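Local structure of mannitol dehydrogenase (Helicobacter pylori, 3TWO) at residues B[96-99]-B[100-103]; B[224-227]-B[228-232]; B[340-343]-B[344-347]. The protein probably catalyses the NADP(H)-dependent interconversion of cinnamyl-type alcohols and their aldehydes, as a zinc-containing medium-chain alcohol dehydrogenase. All coordinates share one frame; numbering follows the deposited sequence.

Contact 1: residues B[96-99]-B[100-103]; sequences KACK and PCKE. With ZN (zinc ion), chain H.
Lys102 N reaches back to Cys98 O at 2.8 Å, and Glu103 N does the same to Lys99 O: these two i to i+4 bonds build the single turn of helix 99-102, with Cys98 as its N-cap. Ahead of the turn the loop folds over, bringing the CA atoms of Lys96 and Cys101 to 5.1 Å from each other. The two cysteine sulfurs bind zinc, Cys98 SG at 2.2 Å and Cys101 SG at 2.4 Å, and each also accepts a backbone N-H. Cys101 N points at Cys98 SG over 3.4 Å, nearly straight at 163°, while Lys96 N meets Cys101 SG at 3.2 Å. With chi1 of 73°, Cys98 SG sits between its own N and carbonyl carbon, a rotation that turns it to the metal and to Cys101 N. Such N-H···S bonds probably ease the negative charge gathered on thiolates round zinc. Pro100 packs its CD against Cys98 SG at 3.6 Å. Lys102 lays its aliphatic chain back along the loop, CE against Lys96 O and Ala97 CA. Lys99 and Glu103 run side by side in the same direction, CG of the lysine 3.8 Å from OE1 of the glutamate; Lys99 NZ, whose placing is less certain, is modelled in a salt bridge with Glu234 of the second subunit. Cys95 and Cys109 complete the tetrahedral four-cysteine shell of the structural zinc lobe, the CxxCxxC arrangement familiar from zinc-containing medium-chain alcohol dehydrogenases.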
ATOM      1  N   LYS B  96     -16.446 -21.677  -8.311  1.00 32.79           N
ATOM      2  CA  LYS B  96     -16.418 -22.726  -7.278  1.00 34.55           C
ATOM      3  C   LYS B  96     -15.250 -23.685  -7.547  1.00 35.67           C
ATOM      4  O   LYS B  96     -15.182 -24.751  -6.965  1.00 37.49           O
ATOM      5  CB  LYS B  96     -17.748 -23.528  -7.183  1.00 35.19           C
ATOM      6  CG  LYS B  96     -19.080 -22.723  -7.186  1.00 33.48           C
ATOM      7  CD  LYS B  96     -20.284 -23.704  -7.281  1.00 36.06           C
ATOM      8  CE  LYS B  96     -21.639 -23.023  -7.560  1.00 33.49           C
ATOM      9  NZ  LYS B  96     -21.554 -22.125  -8.804  1.00 35.45           N
ATOM     10  N   ALA B  97     -14.335 -23.319  -8.430  1.00 36.29           N
ATOM     11  CA  ALA B  97     -13.232 -24.212  -8.737  1.00 38.16           C
ATOM     12  C   ALA B  97     -11.860 -23.554  -8.679  1.00 37.83           C
ATOM     13  O   ALA B  97     -10.876 -24.239  -8.847  1.00 41.36           O
ATOM     14  CB  ALA B  97     -13.453 -24.926 -10.087  1.00 39.43           C
ATOM     15  N   CYS B  98     -11.779 -22.272  -8.358  1.00 36.64           N
ATOM     16  CA  CYS B  98     -10.513 -21.556  -8.343  1.00 35.61           C
ATOM     17  C   CYS B  98      -9.981 -21.264  -6.911  1.00 35.93           C
ATOM     18  O   CYS B  98     -10.613 -21.586  -5.884  1.00 35.04           O
ATOM     19  CB  CYS B  98     -10.657 -20.240  -9.131  1.00 35.26           C
ATOM     20  SG  CYS B  98     -11.694 -18.988  -8.166  1.00 32.34           S
ATOM     21  N   LYS B  99      -8.802 -20.666  -6.856  1.00 35.64           N
ATOM     22  CA  LYS B  99      -8.162 -20.467  -5.584  1.00 37.24           C
ATOM     23  C   LYS B  99      -9.000 -19.527  -4.760  1.00 35.44           C
ATOM     24  O   LYS B  99      -9.295 -19.856  -3.652  1.00 35.41           O
ATOM     25  CB  LYS B  99      -6.739 -19.913  -5.716  1.00 38.12           C
ATOM     26  CG  LYS B  99      -5.939 -20.072  -4.413  1.00 41.54           C
ATOM     27  CD  LYS B  99      -4.487 -20.461  -4.682  1.00 50.19           C
ATOM     28  CE  LYS B  99      -3.632 -19.277  -5.231  1.00 50.70           C
ATOM     29  NZ  LYS B  99      -3.666 -18.149  -4.245  1.00 51.71           N
ATOM     30  N   PRO B 100      -9.399 -18.368  -5.312  1.00 34.65           N
ATOM     31  CA  PRO B 100     -10.233 -17.538  -4.436  1.00 33.22           C
ATOM     32  C   PRO B 100     -11.541 -18.233  -3.967  1.00 33.61           C
ATOM     33  O   PRO B 100     -11.911 -18.048  -2.799  1.00 33.54           O
ATOM     34  CB  PRO B 100     -10.514 -16.298  -5.286  1.00 32.24           C
ATOM     35  CG  PRO B 100      -9.379 -16.203  -6.208  1.00 32.94           C
ATOM     36  CD  PRO B 100      -8.836 -17.588  -6.435  1.00 34.05           C
ATOM     37  N   CYS B 101     -12.224 -18.985  -4.840  1.00 32.46           N
ATOM     38  CA  CYS B 101     -13.441 -19.659  -4.448  1.00 33.59           C
ATOM     39  C   CYS B 101     -13.160 -20.645  -3.345  1.00 35.37           C
ATOM     40  O   CYS B 101     -13.971 -20.735  -2.399  1.00 36.23           O
ATOM     41  CB  CYS B 101     -14.138 -20.388  -5.612  1.00 33.11           C
ATOM     42  SG  CYS B 101     -15.060 -19.265  -6.721  1.00 31.37           S
ATOM     43  N   LYS B 102     -12.043 -21.382  -3.462  1.00 34.79           N
ATOM     44  CA  LYS B 102     -11.691 -22.385  -2.455  1.00 36.98           C
ATOM     45  C   LYS B 102     -11.290 -21.726  -1.115  1.00 36.13           C
ATOM     46  O   LYS B 102     -11.583 -22.267  -0.057  1.00 36.42           O
ATOM     47  CB  LYS B 102     -10.603 -23.318  -2.955  1.00 37.38           C
ATOM     48  CG  LYS B 102     -11.176 -24.594  -3.684  1.00 44.95           C
ATOM     49  CD  LYS B 102     -12.413 -24.347  -4.630  1.00 48.94           C
ATOM     50  CE  LYS B 102     -12.588 -25.527  -5.559  1.00 53.76           C
ATOM     51  NZ  LYS B 102     -12.357 -26.816  -4.866  1.00 55.94           N
ATOM     52  N   GLU B 103     -10.679 -20.540  -1.162  1.00 34.31           N
ATOM     53  CA  GLU B 103     -10.357 -19.806   0.058  1.00 33.68           C
ATOM     54  C   GLU B 103     -11.536 -18.938   0.580  1.00 32.04           C
ATOM     55  O   GLU B 103     -11.343 -18.055   1.432  1.00 30.77           O
ATOM     56  CB  GLU B 103      -9.057 -19.011  -0.137  1.00 32.73           C
ATOM     57  CG  GLU B 103      -7.916 -20.010  -0.249  1.00 38.70           C
ATOM     58  CD  GLU B 103      -6.591 -19.398  -0.664  1.00 45.57           C
ATOM     59  OE1 GLU B 103      -6.555 -18.243  -1.147  1.00 46.44           O
ATOM     60  OE2 GLU B 103      -5.556 -20.085  -0.497  1.00 50.43           O
TER
HETATM   61 ZN    ZN H 350     -13.835 -19.155  -8.821  1.00 35.18          ZN

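Contact 2: residues B[224-227]-B[228-232]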
ATOM      1  N   PHE B 224     -13.764  13.782  16.630  1.00 28.89           N
ATOM      2  CA  PHE B 224     -14.495  14.044  15.415  1.00 28.02           C
ATOM      3  C   PHE B 224     -13.728  15.127  14.682  1.00 28.10           C
ATOM      4  O   PHE B 224     -13.522  16.171  15.237  1.00 26.80           O
ATOM      5  CB  PHE B 224     -15.915  14.556  15.714  1.00 28.04           C
ATOM      6  CG  PHE B 224     -16.813  14.531  14.514  1.00 28.35           C
ATOM      7  CD1 PHE B 224     -17.599  13.401  14.227  1.00 26.74           C
ATOM      8  CD2 PHE B 224     -16.863  15.606  13.653  1.00 29.36           C
ATOM      9  CE1 PHE B 224     -18.399  13.360  13.141  1.00 27.26           C
ATOM     10  CE2 PHE B 224     -17.707  15.543  12.535  1.00 28.41           C
ATOM     11  CZ  PHE B 224     -18.451  14.425  12.275  1.00 24.40           C
ATOM     12  N   TYR B 225     -13.322  14.883  13.437  1.00 27.55           N
ATOM     13  CA  TYR B 225     -12.645  15.932  12.653  1.00 27.77           C
ATOM     14  C   TYR B 225     -13.399  16.274  11.385  1.00 27.85           C
ATOM     15  O   TYR B 225     -14.117  15.419  10.827  1.00 26.28           O
ATOM     16  CB  TYR B 225     -11.278  15.438  12.269  1.00 28.24           C
ATOM     17  CG  TYR B 225     -10.436  15.029  13.468  1.00 28.84           C
ATOM     18  CD1 TYR B 225     -10.030  13.674  13.618  1.00 28.72           C
ATOM     19  CD2 TYR B 225     -10.062  15.970  14.453  1.00 28.44           C
ATOM     20  CE1 TYR B 225      -9.259  13.282  14.680  1.00 26.14           C
ATOM     21  CE2 TYR B 225      -9.255  15.591  15.529  1.00 29.05           C
ATOM     22  CZ  TYR B 225      -8.848  14.233  15.610  1.00 28.23           C
ATOM     23  OH  TYR B 225      -8.095  13.777  16.635  1.00 27.03           O
ATOM     24  N   THR B 226     -13.273  17.522  10.941  1.00 28.88           N
ATOM     25  CA  THR B 226     -13.859  17.911   9.643  1.00 29.11           C
ATOM     26  C   THR B 226     -12.743  18.081   8.580  1.00 30.26           C
ATOM     27  O   THR B 226     -13.005  18.483   7.447  1.00 29.67           O
ATOM     28  CB  THR B 226     -14.700  19.197   9.761  1.00 29.56           C
ATOM     29  OG1 THR B 226     -13.911  20.211  10.383  1.00 29.58           O
ATOM     30  CG2 THR B 226     -15.997  18.956  10.608  1.00 26.15           C
ATOM     31  N   ASP B 227     -11.510  17.747   8.936  1.00 30.10           N
ATOM     32  CA  ASP B 227     -10.426  17.825   7.981  1.00 30.93           C
ATOM     33  C   ASP B 227      -9.353  16.962   8.560  1.00 30.91           C
ATOM     34  O   ASP B 227      -9.085  17.047   9.780  1.00 30.92           O
ATOM     35  CB  ASP B 227      -9.892  19.244   7.924  1.00 32.21           C
ATOM     36  CG  ASP B 227      -8.948  19.485   6.739  1.00 36.11           C
ATOM     37  OD1 ASP B 227      -7.890  18.876   6.642  1.00 36.90           O
ATOM     38  OD2 ASP B 227      -9.274  20.334   5.909  1.00 42.90           O
ATOM     39  N   PRO B 228      -8.716  16.134   7.716  1.00 30.92           N
ATOM     40  CA  PRO B 228      -7.653  15.289   8.273  1.00 30.95           C
ATOM     41  C   PRO B 228      -6.543  16.075   8.944  1.00 31.39           C
ATOM     42  O   PRO B 228      -5.905  15.548   9.849  1.00 31.88           O
ATOM     43  CB  PRO B 228      -7.126  14.481   7.062  1.00 31.31           C
ATOM     44  CG  PRO B 228      -7.689  15.131   5.861  1.00 32.21           C
ATOM     45  CD  PRO B 228      -8.954  15.871   6.279  1.00 30.90           C
ATOM     46  N   LYS B 229      -6.321  17.334   8.563  1.00 32.40           N
ATOM     47  CA  LYS B 229      -5.184  18.084   9.124  1.00 34.02           C
ATOM     48  C   LYS B 229      -5.392  18.408  10.591  1.00 33.44           C
ATOM     49  O   LYS B 229      -4.450  18.784  11.265  1.00 33.52           O
ATOM     50  CB  LYS B 229      -5.006  19.399   8.402  1.00 34.66           C
ATOM     51  CG  LYS B 229      -3.977  19.288   7.365  1.00 39.64           C
ATOM     52  CD  LYS B 229      -4.510  19.704   5.988  1.00 46.34           C
ATOM     53  CE  LYS B 229      -5.179  18.538   5.281  1.00 46.10           C
ATOM     54  NZ  LYS B 229      -6.380  19.043   4.603  1.00 43.92           N
ATOM     55  N   GLN B 230      -6.649  18.335  11.041  1.00 32.45           N
ATOM     56  CA  GLN B 230      -6.960  18.587  12.462  1.00 31.93           C
ATOM     57  C   GLN B 230      -6.499  17.429  13.346  1.00 31.85           C
ATOM     58  O   GLN B 230      -6.438  17.556  14.557  1.00 33.56           O
ATOM     59  CB  GLN B 230      -8.444  18.869  12.684  1.00 30.77           C
ATOM     60  CG  GLN B 230      -9.059  19.898  11.746  1.00 28.11           C
ATOM     61  CD  GLN B 230     -10.569  19.792  11.660  1.00 30.91           C
ATOM     62  OE1 GLN B 230     -11.174  18.828  12.133  1.00 34.22           O
ATOM     63  NE2 GLN B 230     -11.185  20.743  10.987  1.00 28.22           N
ATOM     64  N   CYS B 231      -6.176  16.285  12.777  1.00 30.20           N
ATOM     65  CA  CYS B 231      -5.823  15.179  13.659  1.00 31.02           C
ATOM     66  C   CYS B 231      -4.360  15.286  14.047  1.00 32.26           C
ATOM     67  O   CYS B 231      -3.497  15.225  13.219  1.00 31.70           O
ATOM     68  CB  CYS B 231      -6.135  13.824  13.000  1.00 29.52           C
ATOM     69  SG  CYS B 231      -5.478  12.383  13.900  1.00 28.89           S
ATOM     70  N   LYS B 232      -4.083  15.449  15.329  1.00 35.98           N
ATOM     71  CA  LYS B 232      -2.724  15.712  15.735  1.00 38.06           C
ATOM     72  C   LYS B 232      -2.039  14.476  16.327  1.00 38.45           C
ATOM     73  O   LYS B 232      -1.008  14.586  16.953  1.00 39.71           O
ATOM     74  CB  LYS B 232      -2.715  16.932  16.667  1.00 40.08           C
ATOM     75  CG  LYS B 232      -3.199  18.170  15.907  1.00 42.10           C
ATOM     76  CD  LYS B 232      -2.001  18.701  15.057  1.00 46.96           C
ATOM     77  CE  LYS B 232      -2.384  19.393  13.715  1.00 49.20           C
ATOM     78  NZ  LYS B 232      -3.619  20.200  13.760  1.00 46.79           N
TER
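Gln230 folds back on Tyr225 and Thr226 just where strand 223-225, an edge of the parallel Rossmann sheet, passes into a short 3-10 turn. Its CB lies 3.8 Å from Tyr225 CD2 and also borders Asp227 O; CG stays beside that carbonyl oxygen and approaches Asp227 CB. The first torsion, -49°, sets CG anti to the carbonyl carbon, and the extended chain beyond it carries the amide back to the strand end. There OE1 takes the N-H of Thr226 at 2.7 Å, tilted from the carbonyl plane, and rests near Tyr225 CA. At the other corner NE2 donates to Thr226 OG1 at 2.8 Å, almost within the amide plane. Thr226, through its N and OG1, thus engages both ends of the amide and fixes which way round it sits. The backbone adds a hydrogen bond from Gln230 N to Asp227 O. One residue further along the chain, Cys231 CB sits over one face of the Tyr225 ring, 3.9 Å from the centroid, a CH-pi contact offset toward the rim; its SG makes an oblique sulfur-aromatic approach. Phe206 also meets this ring, and Pro228 and Lys229 touch helix 248-252 through Asp250. The turn is held at its start by Asp227 OD1, which has two donors from Lys229: the backbone N at 2.9 Å on the anti lone pair, and NZ at 2.5 Å on the syn one, a salt bridge whose shortness makes the exact distance doubtful.

Contact 3: residues B[340-343]-B[344-347]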
ATOM      1  N   VAL B 340     -33.177   2.594   3.280  1.00 27.77           N
ATOM      2  CA  VAL B 340     -33.615   1.241   3.008  1.00 27.59           C
ATOM      3  C   VAL B 340     -35.017   1.259   2.391  1.00 29.02           C
ATOM      4  O   VAL B 340     -35.930   1.939   2.918  1.00 28.89           O
ATOM      5  CB  VAL B 340     -33.612   0.376   4.240  1.00 27.45           C
ATOM      6  CG1 VAL B 340     -34.293  -0.938   3.895  1.00 26.21           C
ATOM      7  CG2 VAL B 340     -32.172   0.142   4.762  1.00 22.91           C
ATOM      8  N   ILE B 341     -35.181   0.534   1.280  1.00 28.60           N
ATOM      9  CA  ILE B 341     -36.475   0.521   0.577  1.00 28.75           C
ATOM     10  C   ILE B 341     -37.373  -0.554   1.147  1.00 29.58           C
ATOM     11  O   ILE B 341     -36.986  -1.707   1.276  1.00 29.61           O
ATOM     12  CB  ILE B 341     -36.347   0.296  -0.941  1.00 29.07           C
ATOM     13  CG1 ILE B 341     -35.416   1.353  -1.595  1.00 28.61           C
ATOM     14  CG2 ILE B 341     -37.756   0.304  -1.588  1.00 30.34           C
ATOM     15  CD1 ILE B 341     -34.928   0.954  -2.968  1.00 28.71           C
ATOM     16  N   ASP B 342     -38.582  -0.165   1.496  1.00 30.45           N
ATOM     17  CA  ASP B 342     -39.527  -1.139   1.988  1.00 31.44           C
ATOM     18  C   ASP B 342     -40.249  -1.688   0.748  1.00 31.76           C
ATOM     19  O   ASP B 342     -41.133  -1.040   0.162  1.00 30.98           O
ATOM     20  CB  ASP B 342     -40.414  -0.477   3.065  1.00 32.51           C
ATOM     21  CG  ASP B 342     -41.610  -1.312   3.443  1.00 34.52           C
ATOM     22  OD1 ASP B 342     -41.947  -2.279   2.746  1.00 33.21           O
ATOM     23  OD2 ASP B 342     -42.231  -0.941   4.434  1.00 39.80           O
ATOM     24  N   MET B 343     -39.774  -2.852   0.303  1.00 31.65           N
ATOM     25  CA  MET B 343     -40.163  -3.378  -0.977  1.00 33.25           C
ATOM     26  C   MET B 343     -41.620  -3.844  -1.046  1.00 34.42           C
ATOM     27  O   MET B 343     -42.305  -3.591  -2.057  1.00 33.58           O
ATOM     28  CB  MET B 343     -39.218  -4.484  -1.458  1.00 34.27           C
ATOM     29  CG  MET B 343     -39.292  -4.685  -2.944  1.00 35.04           C
ATOM     30  SD  MET B 343     -38.586  -3.258  -3.833  1.00 43.06           S
ATOM     31  CE  MET B 343     -37.227  -2.842  -2.800  1.00 29.04           C
ATOM     32  N   LYS B 344     -42.091  -4.490   0.013  1.00 34.89           N
ATOM     33  CA  LYS B 344     -43.509  -4.809   0.076  1.00 37.39           C
ATOM     34  C   LYS B 344     -44.397  -3.595  -0.145  1.00 38.19           C
ATOM     35  O   LYS B 344     -45.367  -3.671  -0.907  1.00 39.00           O
ATOM     36  CB  LYS B 344     -43.882  -5.410   1.432  1.00 38.28           C
ATOM     37  CG  LYS B 344     -43.613  -6.876   1.590  1.00 42.08           C
ATOM     38  CD  LYS B 344     -44.468  -7.726   0.642  1.00 47.91           C
ATOM     39  CE  LYS B 344     -43.572  -8.406  -0.413  1.00 46.88           C
ATOM     40  NZ  LYS B 344     -44.151  -9.731  -0.682  1.00 48.01           N
ATOM     41  N   LYS B 345     -44.124  -2.491   0.543  1.00 38.37           N
ATOM     42  CA  LYS B 345     -45.031  -1.339   0.405  1.00 40.81           C
ATOM     43  C   LYS B 345     -44.871  -0.671  -0.961  1.00 40.13           C
ATOM     44  O   LYS B 345     -45.798  -0.065  -1.466  1.00 42.42           O
ATOM     45  CB  LYS B 345     -44.813  -0.280   1.458  1.00 40.75           C
ATOM     46  CG  LYS B 345     -45.065  -0.664   2.872  1.00 46.27           C
ATOM     47  CD  LYS B 345     -45.316   0.663   3.684  1.00 51.15           C
ATOM     48  CE  LYS B 345     -45.012   0.542   5.198  1.00 53.51           C
ATOM     49  NZ  LYS B 345     -46.044  -0.220   5.983  1.00 57.77           N
ATOM     50  N   SER B 346     -43.693  -0.768  -1.538  1.00 38.27           N
ATOM     51  CA  SER B 346     -43.460  -0.199  -2.836  1.00 37.77           C
ATOM     52  C   SER B 346     -44.286  -0.908  -3.855  1.00 39.66           C
ATOM     53  O   SER B 346     -44.708  -0.281  -4.810  1.00 39.74           O
ATOM     54  CB  SER B 346     -41.974  -0.255  -3.232  1.00 35.85           C
ATOM     55  OG  SER B 346     -41.188   0.503  -2.333  1.00 32.18           O
ATOM     56  N   PHE B 347     -44.563  -2.196  -3.648  1.00 41.76           N
ATOM     57  CA  PHE B 347     -45.359  -2.933  -4.630  1.00 44.15           C
ATOM     58  C   PHE B 347     -46.779  -3.258  -4.304  1.00 46.03           C
ATOM     59  O   PHE B 347     -47.279  -4.214  -4.822  1.00 47.85           O
ATOM     60  CB  PHE B 347     -44.641  -4.181  -5.168  1.00 43.91           C
ATOM     61  CG  PHE B 347     -43.502  -3.848  -6.064  1.00 43.41           C
ATOM     62  CD1 PHE B 347     -43.727  -3.188  -7.286  1.00 43.92           C
ATOM     63  CD2 PHE B 347     -42.201  -4.137  -5.672  1.00 43.05           C
ATOM     64  CE1 PHE B 347     -42.636  -2.819  -8.131  1.00 44.15           C
ATOM     65  CE2 PHE B 347     -41.121  -3.810  -6.484  1.00 45.23           C
ATOM     66  CZ  PHE B 347     -41.330  -3.135  -7.732  1.00 45.25           C
TER
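Asp342 accepts from Lys345 and Ser346, through its carboxylate and its carbonyl, where strand 338-342 gives way to helix 343-346. Its backbone O takes two donors from one residue: Ser346 N at 3.1 Å, and Ser346 OG at 2.9 Å, the hydroxyl coming from above the carbonyl plane. The same hydroxyl is also hydrogen-bonded with the backbone N of Gly320, so Ser346 ties the helix to the loop after strand 315-318. Ile341 CG2 flanks the hydroxyl at 3.5 Å. The carboxylate of Asp342 caps the helix: with chi1 at 168° CG swings anti to the backbone N, and OD1 receives Lys345 N at 3.1 Å, a nearly straight bond of 167° that arrives from above the carboxylate plane. Lys345 runs its methylenes across the acid, CG 3.2 Å from OD2, yet its NZ stops 4.2 Å from that oxygen, too far for a salt bridge; any attraction is probably modest. Met343 O is satisfied by Phe347 N, a more bent bond at the helix end. The Met343 and Phe347 side chains lie alongside each other, pointing the same way, Met343 SD 3.7 Å from Phe347 CE2 in an oblique Met-aromatic contact, and Phe8 meets the ring in turn. This is a classic side-chain N-cap on the one-turn helix near the C-terminus, which follows directly from a strand paired with 31-40 and 315-318.

Overall arrangement
The three contacts are all local, each within one continuous run of residues, with centres 35 to 41 Å apart and no shared atoms. Contacts 1 and 2 lie at the surface; contact 3 is partly buried, rooted in the mixed sheet whose strands include 31-40. Contact 1 belongs to the GroES-like range and contact 2 to the Rossmann-type one. Contacts 1 and 3 both start a one-turn helix with a side-chain N-cap, but the acceptor is a zinc-bound sulfur in the first and a carboxylate in the other. Contact 2 instead turns off a sheet edge through an amide and a salt bridge. Only contact 1 holds a metal or touches the second subunit.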